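Local atomic coordinates of Lmo2470 protein (Listeria monocytogenes EGD-e, PDB entry 5HL3), a protein that is an internalin with leucine-rich repeats that binds calcium, interacts with afadin and facilitates crossing of the basement membrane. Residues A[238-250]-A[256-269]. Numbering follows the deposited sequence. Where two conformers were deposited one is given.
Sequences SLESLNLDYNFLT and VLDTIYVQSQNGEL
Q265 turns its CG anti to the backbone N (chi1 -157°) and its chain bends about CB-CG (chi2 77°), which lays its amide against the backbone of 244-249. NE2 gives a nearly straight bond to L244 O (3.0 Å), in the plane of the Q265 amide. OE1 accepts L249 N on a lone pair (2.9 Å). N247 ND2 reaches L244 O from the opposite face of that carbonyl and also bonds L221 O; Q265 NE2 also bonds S264 O. D245 OD1 takes two backbone donors on its syn side, Q263 N and S264 N, each at 2.8 Å. Its carboxylate stands almost perpendicular to the Y261 ring, with OD2 near the ring edge. S264 CB sits over one face of the Y246 ring, 3.7 Å from the centroid; H223 also stacks on this ring. S264 OG bonds V351 N. Ahead of these bonds in the chain, 241-243 and 260-261 pair in parallel as the last two strands of the leucine-rich repeat sheet. L242 CD2 packs on V256 CG2 (3.7 Å). Strand 265-274 then enters the C-terminal sheet beside 350-360. Buried D245 and Q265 thus supplement the few backbone bonds (Y246 N to S264 O, N266 N to N247 O) where the repeats join that domain.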
ATOM      1  N   SER A 238     -12.406 -15.100  -6.508  1.00 13.41           N
ATOM      2  CA  SER A 238     -13.221 -14.070  -5.858  1.00 13.34           C
ATOM      3  C   SER A 238     -12.900 -12.655  -6.343  1.00 13.09           C
ATOM      4  O   SER A 238     -13.522 -11.688  -5.884  1.00 13.04           O
ATOM      5  CB  SER A 238     -13.052 -14.135  -4.338  1.00 13.24           C
ATOM      6  OG  SER A 238     -13.504 -15.389  -3.823  1.00 13.52           O
ATOM      7  N   LEU A 239     -11.935 -12.511  -7.262  1.00 12.97           N
ATOM      8  CA  LEU A 239     -11.488 -11.176  -7.647  1.00 12.75           C
ATOM      9  C   LEU A 239     -12.623 -10.340  -8.253  1.00 12.89           C
ATOM     10  O   LEU A 239     -13.326 -10.800  -9.164  1.00 13.15           O
ATOM     11  CB  LEU A 239     -10.343 -11.275  -8.627  1.00 12.67           C
ATOM     12  CG  LEU A 239      -9.565  -9.978  -8.908  1.00 12.45           C
ATOM     13  CD1 LEU A 239      -8.844  -9.454  -7.685  1.00 12.21           C
ATOM     14  CD2 LEU A 239      -8.602 -10.258 -10.064  1.00 12.46           C
ATOM     15  N   GLU A 240     -12.756  -9.128  -7.738  1.00 12.90           N
ATOM     16  CA  GLU A 240     -13.740  -8.142  -8.236  1.00 13.41           C
ATOM     17  C   GLU A 240     -13.073  -6.895  -8.801  1.00 12.86           C
ATOM     18  O   GLU A 240     -13.594  -6.294  -9.755  1.00 12.89           O
ATOM     19  CB  GLU A 240     -14.708  -7.722  -7.117  1.00 14.49           C
ATOM     20  CG  GLU A 240     -15.573  -8.852  -6.549  1.00 16.19           C
ATOM     21  CD  GLU A 240     -16.391  -8.476  -5.301  1.00 18.39           C
ATOM     22  OE1 GLU A 240     -16.337  -7.319  -4.803  1.00 21.65           O
ATOM     23  OE2 GLU A 240     -17.144  -9.361  -4.816  1.00 21.89           O
ATOM     24  N   SER A 241     -11.949  -6.475  -8.222  1.00 13.34           N
ATOM     25  CA  SER A 241     -11.268  -5.263  -8.670  1.00 12.90           C
ATOM     26  C   SER A 241      -9.773  -5.470  -8.671  1.00 12.62           C
ATOM     27  O   SER A 241      -9.184  -5.808  -7.642  1.00 12.72           O
ATOM     28  CB  SER A 241     -11.599  -4.062  -7.782  1.00 12.93           C
ATOM     29  OG  SER A 241     -10.918  -2.900  -8.259  1.00 12.76           O
ATOM     30  N   LEU A 242      -9.159  -5.240  -9.825  1.00 12.34           N
ATOM     31  CA  LEU A 242      -7.702  -5.271  -9.978  1.00 12.11           C
ATOM     32  C   LEU A 242      -7.311  -3.910 -10.539  1.00 11.81           C
ATOM     33  O   LEU A 242      -7.555  -3.615 -11.722  1.00 11.71           O
ATOM     34  CB  LEU A 242      -7.274  -6.394 -10.923  1.00 12.18           C
ATOM     35  CG  LEU A 242      -5.797  -6.478 -11.318  1.00 12.02           C
ATOM     36  CD1 LEU A 242      -4.946  -6.658 -10.091  1.00 12.13           C
ATOM     37  CD2 LEU A 242      -5.558  -7.636 -12.268  1.00 12.24           C
ATOM     38  N   ASN A 243      -6.667  -3.092  -9.727  1.00 11.76           N
ATOM     39  CA  ASN A 243      -6.307  -1.740 -10.158  1.00 11.61           C
ATOM     40  C   ASN A 243      -4.906  -1.762 -10.735  1.00 11.44           C
ATOM     41  O   ASN A 243      -3.961  -2.030 -10.021  1.00 11.51           O
ATOM     42  CB  ASN A 243      -6.426  -0.755  -8.992  1.00 11.81           C
ATOM     43  CG  ASN A 243      -6.362   0.695  -9.453  1.00 11.83           C
ATOM     44  OD1 ASN A 243      -5.722   1.021 -10.469  1.00 11.67           O
ATOM     45  ND2 ASN A 243      -7.005   1.565  -8.733  1.00 12.13           N
ATOM     46  N   LEU A 244      -4.801  -1.499 -12.045  1.00 11.29           N
ATOM     47  CA  LEU A 244      -3.511  -1.479 -12.750  1.00 11.17           C
ATOM     48  C   LEU A 244      -3.209  -0.071 -13.245  1.00 11.15           C
ATOM     49  O   LEU A 244      -2.303   0.111 -14.081  1.00 11.09           O
ATOM     50  CB  LEU A 244      -3.528  -2.465 -13.931  1.00 11.13           C
ATOM     51  CG  LEU A 244      -3.811  -3.910 -13.542  1.00 11.29           C
ATOM     52  CD1 LEU A 244      -3.848  -4.839 -14.762  1.00 11.40           C
ATOM     53  CD2 LEU A 244      -2.824  -4.450 -12.518  1.00 11.41           C
ATOM     54  N   ASP A 245      -3.892   0.932 -12.743  1.00 11.29           N
ATOM     55  CA  ASP A 245      -3.709   2.300 -13.255  1.00 11.41           C
ATOM     56  C   ASP A 245      -2.269   2.752 -13.062  1.00 11.48           C
ATOM     57  O   ASP A 245      -1.593   2.391 -12.107  1.00 11.55           O
ATOM     58  CB  ASP A 245      -4.655   3.262 -12.504  1.00 11.71           C
ATOM     59  CG  ASP A 245      -5.111   4.436 -13.318  1.00 11.95           C
ATOM     60  OD1 ASP A 245      -5.325   4.269 -14.512  1.00 11.86           O
ATOM     61  OD2 ASP A 245      -5.400   5.489 -12.704  1.00 12.47           O
ATOM     62  N   TYR A 246      -1.769   3.559 -13.989  1.00 11.56           N
ATOM     63  CA  TYR A 246      -0.426   4.125 -13.853  1.00 11.75           C
ATOM     64  C   TYR A 246       0.680   3.059 -13.732  1.00 11.62           C
ATOM     65  O   TYR A 246       1.587   3.131 -12.903  1.00 11.84           O
ATOM     66  CB  TYR A 246      -0.363   5.208 -12.764  1.00 12.17           C
ATOM     67  CG  TYR A 246      -1.025   6.499 -13.158  1.00 12.49           C
ATOM     68  CD1 TYR A 246      -0.434   7.327 -14.118  1.00 12.79           C
ATOM     69  CD2 TYR A 246      -2.239   6.892 -12.615  1.00 12.76           C
ATOM     70  CE1 TYR A 246      -1.022   8.518 -14.516  1.00 13.54           C
ATOM     71  CE2 TYR A 246      -2.830   8.104 -13.012  1.00 13.47           C
ATOM     72  CZ  TYR A 246      -2.222   8.884 -13.950  1.00 13.91           C
ATOM     73  OH  TYR A 246      -2.809  10.085 -14.338  1.00 15.59           O
ATOM     74  N   ASN A 247       0.617   2.095 -14.634  1.00 11.36           N
ATOM     75  CA  ASN A 247       1.707   1.136 -14.864  1.00 11.34           C
ATOM     76  C   ASN A 247       2.145   1.267 -16.325  1.00 11.32           C
ATOM     77  O   ASN A 247       1.822   2.284 -16.963  1.00 11.37           O
ATOM     78  CB  ASN A 247       1.296  -0.280 -14.432  1.00 11.24           C
ATOM     79  CG  ASN A 247       1.341  -0.440 -12.927  1.00 11.40           C
ATOM     80  OD1 ASN A 247       2.396  -0.678 -12.355  1.00 11.63           O
ATOM     81  ND2 ASN A 247       0.189  -0.329 -12.281  1.00 11.36           N
ATOM     82  N   PHE A 248       2.910   0.291 -16.811  1.00 11.33           N
ATOM     83  CA  PHE A 248       3.580   0.378 -18.132  1.00 11.40           C
ATOM     84  C   PHE A 248       3.285  -0.837 -18.963  1.00 11.35           C
ATOM     85  O   PHE A 248       4.140  -1.315 -19.730  1.00 11.52           O
ATOM     86  CB  PHE A 248       5.101   0.592 -17.883  1.00 11.69           C
ATOM     87  CG  PHE A 248       5.358   1.771 -16.984  1.00 11.87           C
ATOM     88  CD1 PHE A 248       5.492   3.040 -17.513  1.00 12.05           C
ATOM     89  CD2 PHE A 248       5.328   1.625 -15.597  1.00 11.96           C
ATOM     90  CE1 PHE A 248       5.630   4.144 -16.693  1.00 12.35           C
ATOM     91  CE2 PHE A 248       5.448   2.731 -14.776  1.00 12.23           C
ATOM     92  CZ  PHE A 248       5.589   3.991 -15.323  1.00 12.44           C
ATOM     93  N   LEU A 249       2.047  -1.326 -18.858  1.00 11.22           N
ATOM     94  CA  LEU A 249       1.653  -2.515 -19.595  1.00 11.30           C
ATOM     95  C   LEU A 249       1.258  -2.189 -21.025  1.00 11.38           C
ATOM     96  O   LEU A 249       0.604  -1.175 -21.301  1.00 11.32           O
ATOM     97  CB  LEU A 249       0.446  -3.168 -18.897  1.00 11.25           C
ATOM     98  CG  LEU A 249       0.732  -3.685 -17.483  1.00 11.28           C
ATOM     99  CD1 LEU A 249      -0.592  -4.093 -16.829  1.00 11.25           C
ATOM    100  CD2 LEU A 249       1.695  -4.867 -17.509  1.00 11.55           C
ATOM    101  N   THR A 250       1.624  -3.092 -21.937  1.00 11.60           N
ATOM    102  CA  THR A 250       1.181  -3.020 -23.353  1.00 11.80           C
ATOM    103  C   THR A 250       0.035  -4.005 -23.641  1.00 12.00           C
ATOM    104  O   THR A 250      -0.552  -3.951 -24.723  1.00 12.24           O
ATOM    105  CB  THR A 250       2.363  -3.226 -24.301  1.00 12.06           C
ATOM    106  OG1 THR A 250       2.966  -4.488 -24.037  1.00 12.27           O
ATOM    107  CG2 THR A 250       3.356  -2.091 -24.192  1.00 11.97           C
ATOM    108  N   VAL A 256      -8.618 -11.977 -16.201  1.00 14.51           N
ATOM    109  CA  VAL A 256      -9.266 -11.124 -15.213  1.00 14.15           C
ATOM    110  C   VAL A 256      -9.622  -9.762 -15.787  1.00 13.70           C
ATOM    111  O   VAL A 256      -9.838  -8.805 -15.045  1.00 13.34           O
ATOM    112  CB  VAL A 256      -8.354 -10.988 -13.965  1.00 13.83           C
ATOM    113  CG1 VAL A 256      -8.200 -12.331 -13.269  1.00 14.42           C
ATOM    114  CG2 VAL A 256      -7.003 -10.377 -14.312  1.00 13.35           C
ATOM    115  N   LEU A 257      -9.739  -9.675 -17.102  1.00 13.85           N
ATOM    116  CA  LEU A 257      -9.994  -8.381 -17.751  1.00 13.53           C
ATOM    117  C   LEU A 257     -11.259  -7.692 -17.244  1.00 13.60           C
ATOM    118  O   LEU A 257     -11.301  -6.463 -17.120  1.00 13.26           O
ATOM    119  CB  LEU A 257     -10.030  -8.576 -19.287  1.00 13.87           C
ATOM    120  CG  LEU A 257     -10.203  -7.296 -20.125  1.00 13.67           C
ATOM    121  CD1 LEU A 257      -9.233  -6.179 -19.817  1.00 13.02           C
ATOM    122  CD2 LEU A 257     -10.202  -7.684 -21.610  1.00 14.14           C
ATOM    123  N   ASP A 258     -12.275  -8.476 -16.889  1.00 14.15           N
ATOM    124  CA  ASP A 258     -13.527  -7.907 -16.376  1.00 14.67           C
ATOM    125  C   ASP A 258     -13.443  -7.273 -14.988  1.00 14.04           C
ATOM    126  O   ASP A 258     -14.395  -6.696 -14.531  1.00 14.35           O
ATOM    127  CB  ASP A 258     -14.687  -8.925 -16.426  1.00 16.14           C
ATOM    128  CG  ASP A 258     -14.428 -10.202 -15.618  1.00 17.26           C
ATOM    129  OD1 ASP A 258     -13.270 -10.430 -15.181  1.00 18.19           O
ATOM    130  OD2 ASP A 258     -15.394 -11.040 -15.512  1.00 20.00           O
ATOM    131  N   THR A 259     -12.284  -7.377 -14.326  1.00 13.53           N
ATOM    132  CA  THR A 259     -12.092  -6.799 -12.991  1.00 13.25           C
ATOM    133  C   THR A 259     -11.217  -5.564 -13.022  1.00 12.73           C
ATOM    134  O   THR A 259     -11.070  -4.895 -12.016  1.00 12.58           O
ATOM    135  CB  THR A 259     -11.383  -7.797 -12.029  1.00 13.31           C
ATOM    136  OG1 THR A 259     -10.011  -7.965 -12.402  1.00 13.02           O
ATOM    137  CG2 THR A 259     -12.093  -9.136 -11.979  1.00 13.93           C
ATOM    138  N   ILE A 260     -10.651  -5.235 -14.182  1.00 12.55           N
ATOM    139  CA  ILE A 260      -9.569  -4.243 -14.218  1.00 12.12           C
ATOM    140  C   ILE A 260     -10.006  -2.782 -14.234  1.00 12.08           C
ATOM    141  O   ILE A 260     -10.939  -2.379 -14.930  1.00 12.33           O
ATOM    142  CB  ILE A 260      -8.632  -4.523 -15.430  1.00 12.00           C
ATOM    143  CG1 ILE A 260      -7.938  -5.873 -15.250  1.00 12.11           C
ATOM    144  CG2 ILE A 260      -7.576  -3.432 -15.607  1.00 11.66           C
ATOM    145  CD1 ILE A 260      -7.084  -6.313 -16.428  1.00 12.13           C
ATOM    146  N   TYR A 261      -9.310  -1.988 -13.412  1.00 11.87           N
ATOM    147  CA  TYR A 261      -9.378  -0.534 -13.498  1.00 11.88           C
ATOM    148  C   TYR A 261      -8.090  -0.045 -14.153  1.00 11.63           C
ATOM    149  O   TYR A 261      -7.000  -0.266 -13.623  1.00 11.45           O
ATOM    150  CB  TYR A 261      -9.544   0.143 -12.108  1.00 12.00           C
ATOM    151  CG  TYR A 261      -9.661   1.652 -12.238  1.00 12.18           C
ATOM    152  CD1 TYR A 261      -8.535   2.438 -12.406  1.00 12.06           C
ATOM    153  CD2 TYR A 261     -10.900   2.301 -12.172  1.00 12.59           C
ATOM    154  CE1 TYR A 261      -8.632   3.822 -12.579  1.00 12.35           C
ATOM    155  CE2 TYR A 261     -10.998   3.695 -12.331  1.00 12.89           C
ATOM    156  CZ  TYR A 261      -9.870   4.441 -12.538  1.00 12.78           C
ATOM    157  OH  TYR A 261      -9.931   5.816 -12.708  1.00 13.20           O
ATOM    158  N   VAL A 262      -8.209   0.575 -15.328  1.00 11.71           N
ATOM    159  CA  VAL A 262      -7.111   1.318 -15.977  1.00 11.59           C
ATOM    160  C   VAL A 262      -7.735   2.462 -16.734  1.00 11.89           C
ATOM    161  O   VAL A 262      -8.613   2.234 -17.593  1.00 12.11           O
ATOM    162  CB  VAL A 262      -6.272   0.511 -17.026  1.00 11.42           C
ATOM    163  CG1 VAL A 262      -5.355   1.465 -17.810  1.00 11.42           C
ATOM    164  CG2 VAL A 262      -5.456  -0.568 -16.371  1.00 11.23           C
ATOM    165  N   GLN A 263      -7.295   3.675 -16.431  1.00 12.01           N
ATOM    166  CA  GLN A 263      -7.639   4.849 -17.241  1.00 12.40           C
ATOM    167  C   GLN A 263      -6.399   5.536 -17.809  1.00 12.39           C
ATOM    168  O   GLN A 263      -6.493   6.146 -18.892  1.00 12.67           O
ATOM    169  CB  GLN A 263      -8.511   5.837 -16.425  1.00 12.84           C
ATOM    170  CG  GLN A 263      -9.931   5.322 -16.181  1.00 13.03           C
ATOM    171  CD  GLN A 263     -10.693   5.157 -17.491  1.00 13.30           C
ATOM    172  OE1 GLN A 263     -10.758   6.075 -18.324  1.00 13.68           O
ATOM    173  NE2 GLN A 263     -11.264   3.996 -17.680  1.00 13.20           N
ATOM    174  N   SER A 264      -5.270   5.450 -17.094  1.00 12.16           N
ATOM    175  CA  SER A 264      -3.983   5.958 -17.569  1.00 12.18           C
ATOM    176  C   SER A 264      -2.945   4.854 -17.567  1.00 11.78           C
ATOM    177  O   SER A 264      -2.953   3.954 -16.705  1.00 11.56           O
ATOM    178  CB  SER A 264      -3.490   7.106 -16.699  1.00 12.52           C
ATOM    179  OG  SER A 264      -4.313   8.243 -16.874  1.00 13.03           O
ATOM    180  N   GLN A 265      -2.067   4.912 -18.555  1.00 11.79           N
ATOM    181  CA  GLN A 265      -0.996   3.912 -18.711  1.00 11.53           C
ATOM    182  C   GLN A 265       0.030   4.478 -19.653  1.00 11.71           C
ATOM    183  O   GLN A 265      -0.308   5.289 -20.502  1.00 11.96           O
ATOM    184  CB  GLN A 265      -1.597   2.599 -19.267  1.00 11.34           C
ATOM    185  CG  GLN A 265      -0.813   1.311 -19.011  1.00 11.16           C
ATOM    186  CD  GLN A 265      -0.899   0.704 -17.610  1.00 11.06           C
ATOM    187  OE1 GLN A 265      -0.228  -0.291 -17.337  1.00 11.03           O
ATOM    188  NE2 GLN A 265      -1.730   1.259 -16.751  1.00 11.09           N
ATOM    189  N   ASN A 266       1.261   4.062 -19.503  1.00 11.66           N
ATOM    190  CA  ASN A 266       2.333   4.477 -20.381  1.00 11.93           C
ATOM    191  C   ASN A 266       3.091   3.233 -20.838  1.00 12.04           C
ATOM    192  O   ASN A 266       2.839   2.109 -20.368  1.00 12.69           O
ATOM    193  CB  ASN A 266       3.222   5.496 -19.691  1.00 12.29           C
ATOM    194  CG  ASN A 266       2.493   6.770 -19.364  1.00 12.66           C
ATOM    195  OD1 ASN A 266       1.771   6.863 -18.378  1.00 12.92           O
ATOM    196  ND2 ASN A 266       2.616   7.753 -20.235  1.00 13.09           N
ATOM    197  N   GLY A 267       3.878   3.344 -21.893  1.00 12.25           N
ATOM    198  CA  GLY A 267       4.663   2.212 -22.288  1.00 12.23           C
ATOM    199  C   GLY A 267       5.612   2.519 -23.400  1.00 12.60           C
ATOM    200  O   GLY A 267       5.557   3.595 -24.001  1.00 12.72           O
ATOM    201  N   GLU A 268       6.480   1.557 -23.653  0.70 12.95           N
ATOM    202  CA  GLU A 268       7.486   1.638 -24.712  0.70 13.60           C
ATOM    203  C   GLU A 268       7.253   0.478 -25.662  0.70 13.25           C
ATOM    204  O   GLU A 268       7.068  -0.679 -25.224  0.70 13.15           O
ATOM    205  CB  GLU A 268       8.900   1.531 -24.129  0.70 14.63           C
ATOM    206  CG  GLU A 268       9.270   2.560 -23.070  0.70 15.78           C
ATOM    207  CD  GLU A 268       9.404   4.010 -23.553  0.70 17.04           C
ATOM    208  OE1 GLU A 268      10.058   4.292 -24.593  0.70 19.36           O
ATOM    209  OE2 GLU A 268       8.939   4.896 -22.817  0.70 18.58           O
ATOM    210  N   LEU A 269       7.237   0.785 -26.953  1.00 13.12           N
ATOM    211  CA  LEU A 269       7.075  -0.233 -27.992  1.00 13.15           C
ATOM    212  C   LEU A 269       8.426  -0.506 -28.682  1.00 13.59           C
ATOM    213  O   LEU A 269       9.397   0.225 -28.472  1.00 13.74           O
ATOM    214  CB  LEU A 269       5.976   0.171 -28.985  1.00 13.24           C
ATOM    215  CG  LEU A 269       4.684   0.655 -28.343  1.00 12.93           C
ATOM    216  CD1 LEU A 269       3.665   1.016 -29.397  1.00 13.17           C
ATOM    217  CD2 LEU A 269       4.150  -0.407 -27.399  1.00 12.64           C
TER
HETATM  218  O   HOH W   1      -7.117   7.428 -13.136  0.70 22.81           O
HETATM  219  O   HOH W   2       1.796   5.069 -16.233  1.00 10.87           O
HETATM  220  O   HOH W   3       6.232  -0.539 -21.441  1.00 10.96           O